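Local coordinates for putative Acetyltransferase (Pyrococcus horikoshii, PDB 3DDD), which probably transfers acyl groups other than amino-acyl groups, as a GNAT-family acetyltransferase that binds coenzyme A, at residues A[198-203]-A[221-226]. Residues are numbered along the deposited sequence; the frame is centred on the assembly and turned at random.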
loop_
_atom_site.group_PDB
_atom_site.type_symbol
_atom_site.label_atom_id
_atom_site.label_comp_id
_atom_site.label_asym_id
_atom_site.label_seq_id
_atom_site.Cartn_x
_atom_site.Cartn_y
_atom_site.Cartn_z
ATOM N N LEU A 198 -10.791 -11.404 -9.574
ATOM C CA LEU A 198 -11.674 -11.362 -10.729
ATOM C C LEU A 198 -10.809 -11.305 -11.967
ATOM O O LEU A 198 -9.855 -10.558 -11.996
ATOM C CB LEU A 198 -12.593 -10.148 -10.659
ATOM C CG LEU A 198 -13.461 -10.002 -9.404
ATOM C CD1 LEU A 198 -14.304 -8.724 -9.514
ATOM C CD2 LEU A 198 -14.362 -11.228 -9.182
ATOM N N CYS A 199 -11.148 -12.106 -12.973
ATOM C CA CYS A 199 -10.355 -12.261 -14.163
ATOM C C CYS A 199 -11.250 -12.139 -15.387
ATOM O O CYS A 199 -12.361 -12.668 -15.399
ATOM C CB CYS A 199 -9.697 -13.650 -14.162
ATOM S SG CYS A 199 -8.477 -13.963 -12.799
ATOM N N ALA A 200 -10.758 -11.447 -16.412
ATOM C CA ALA A 200 -11.485 -11.277 -17.667
ATOM C C ALA A 200 -10.619 -11.866 -18.734
ATOM O O ALA A 200 -9.457 -11.495 -18.841
ATOM C CB ALA A 200 -11.712 -9.832 -17.968
ATOM N N GLU A 201 -11.181 -12.785 -19.524
ATOM C CA GLU A 201 -10.474 -13.337 -20.671
ATOM C C GLU A 201 -9.154 -13.854 -20.064
ATOM O O GLU A 201 -9.174 -14.395 -18.915
ATOM C CB GLU A 201 -10.384 -12.234 -21.759
ATOM C CG GLU A 201 -11.817 -11.929 -22.318
ATOM C CD GLU A 201 -12.102 -10.485 -22.805
ATOM O OE1 GLU A 201 -11.259 -9.906 -23.532
ATOM O OE2 GLU A 201 -13.206 -9.949 -22.477
ATOM N N ASN A 202 -8.034 -13.695 -20.762
ATOM C CA ASN A 202 -6.736 -13.791 -20.078
ATOM C C ASN A 202 -5.971 -12.484 -20.218
ATOM O O ASN A 202 -4.757 -12.478 -20.407
ATOM C CB ASN A 202 -5.907 -14.956 -20.620
ATOM C CG ASN A 202 -6.423 -16.318 -20.158
ATOM O OD1 ASN A 202 -7.572 -16.449 -19.712
ATOM N ND2 ASN A 202 -5.566 -17.346 -20.272
ATOM N N GLU A 203 -6.698 -11.374 -20.109
ATOM C CA GLU A 203 -6.188 -10.041 -20.443
ATOM C C GLU A 203 -6.277 -9.059 -19.286
ATOM O O GLU A 203 -5.893 -7.905 -19.431
ATOM C CB GLU A 203 -6.985 -9.444 -21.609
ATOM C CG GLU A 203 -6.888 -10.154 -22.965
ATOM C CD GLU A 203 -7.813 -9.497 -24.003
ATOM O OE1 GLU A 203 -8.029 -8.256 -23.921
ATOM O OE2 GLU A 203 -8.324 -10.214 -24.893
ATOM N N PRO A 221 -8.463 -0.842 -22.010
ATOM C CA PRO A 221 -9.505 -0.185 -21.237
ATOM C C PRO A 221 -10.819 -0.933 -21.202
ATOM O O PRO A 221 -11.506 -0.879 -20.180
ATOM C CB PRO A 221 -9.675 1.155 -21.948
ATOM C CG PRO A 221 -8.317 1.405 -22.579
ATOM C CD PRO A 221 -7.903 0.046 -23.051
ATOM N N ARG A 222 -11.194 -1.615 -22.288
ATOM C CA ARG A 222 -12.471 -2.335 -22.270
ATOM C C ARG A 222 -12.459 -3.509 -21.302
ATOM O O ARG A 222 -13.444 -3.721 -20.631
ATOM C CB ARG A 222 -12.974 -2.766 -23.650
ATOM C CG ARG A 222 -12.044 -3.601 -24.467
ATOM C CD ARG A 222 -12.808 -4.302 -25.629
ATOM N NE ARG A 222 -13.378 -5.550 -25.145
ATOM C CZ ARG A 222 -12.710 -6.695 -25.022
ATOM N NH1 ARG A 222 -11.425 -6.794 -25.370
ATOM N NH2 ARG A 222 -13.340 -7.757 -24.544
ATOM N N VAL A 223 -11.357 -4.247 -21.217
ATOM C CA VAL A 223 -11.232 -5.310 -20.226
ATOM C C VAL A 223 -11.201 -4.745 -18.795
ATOM O O VAL A 223 -11.891 -5.278 -17.906
ATOM C CB VAL A 223 -10.043 -6.238 -20.531
ATOM C CG1 VAL A 223 -9.689 -7.076 -19.337
ATOM C CG2 VAL A 223 -10.398 -7.150 -21.748
ATOM N N ALA A 224 -10.455 -3.661 -18.568
ATOM C CA ALA A 224 -10.449 -2.999 -17.229
ATOM C C ALA A 224 -11.862 -2.606 -16.833
ATOM O O ALA A 224 -12.260 -2.804 -15.671
ATOM C CB ALA A 224 -9.548 -1.780 -17.190
ATOM N N GLU A 225 -12.630 -2.051 -17.775
ATOM C CA GLU A 225 -14.013 -1.681 -17.461
ATOM C C GLU A 225 -14.852 -2.886 -17.028
ATOM O O GLU A 225 -15.537 -2.800 -16.022
ATOM C CB GLU A 225 -14.687 -0.955 -18.615
ATOM C CG GLU A 225 -16.094 -0.493 -18.273
ATOM C CD GLU A 225 -16.822 0.058 -19.473
ATOM O OE1 GLU A 225 -16.709 1.272 -19.733
ATOM O OE2 GLU A 225 -17.505 -0.732 -20.156
ATOM N N LYS A 226 -14.806 -3.985 -17.787
ATOM C CA LYS A 226 -15.542 -5.222 -17.440
ATOM C C LYS A 226 -15.232 -5.612 -16.002
ATOM O O LYS A 226 -16.130 -5.927 -15.223
ATOM C CB LYS A 226 -15.129 -6.439 -18.297
ATOM C CG LYS A 226 -15.315 -6.334 -19.771
ATOM C CD LYS A 226 -14.852 -7.632 -20.488
ATOM C CE LYS A 226 -16.019 -8.534 -20.860
ATOM N NZ LYS A 226 -15.608 -9.960 -20.907
#
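A salt-bridge network over a small apolar contact joins the turn after strand 196-200 to the first turns of helix 221-233, Glu201 pairing with Arg222 and Lys226, and Glu203 with Arg222. Glu201 is the centre of it, its carboxylate shared by two cations. Lys226 NZ donates to Glu201 OE2 at 2.9 Å, nearly along the C-O direction. Arg222 NH2 lies 3.0 Å from the same Glu201 OE2, and its hydrogen bond goes to Glu201 OE1 (3.2 Å, N-H...O 152°) on the syn side. The carboxylate and guanidinium planes are turned only 13° from each other; Glu201 OE2 lies near the guanidinium plane at its edge and OE1 is somewhat tilted from it. Arg222 reaches there by a bend at chi3 (-86°). Glu203 adds a second, weaker link: its OE1 is 4.0 Å from Arg222 NH1, a long salt bridge, with the two planes steeply inclined. Beneath the charges Val223 supplies the apolar contact. Its CG1, anti to the backbone N, packs on Ala200 CB at 3.7 Å, while CG2 sits 3.4 Å from Glu203 OE1 and as close to Glu201 OE1. Were Glu201 an alanine, Lys226 and Arg222 would probably lose the carboxylate they share, leaving Arg222 with the long Glu203 pairing and the end of Lys226 freer to turn. Lys226 NZ also makes a weak hydrogen bond to Glu159 O, and Glu203 N to Ala200 O (3.0 Å) closes the turn. The contact lies away from the coenzyme A site, and belongs to a helix packed against a beta-hairpin (196-200 with 204-209) in the C-terminal GNAT domain.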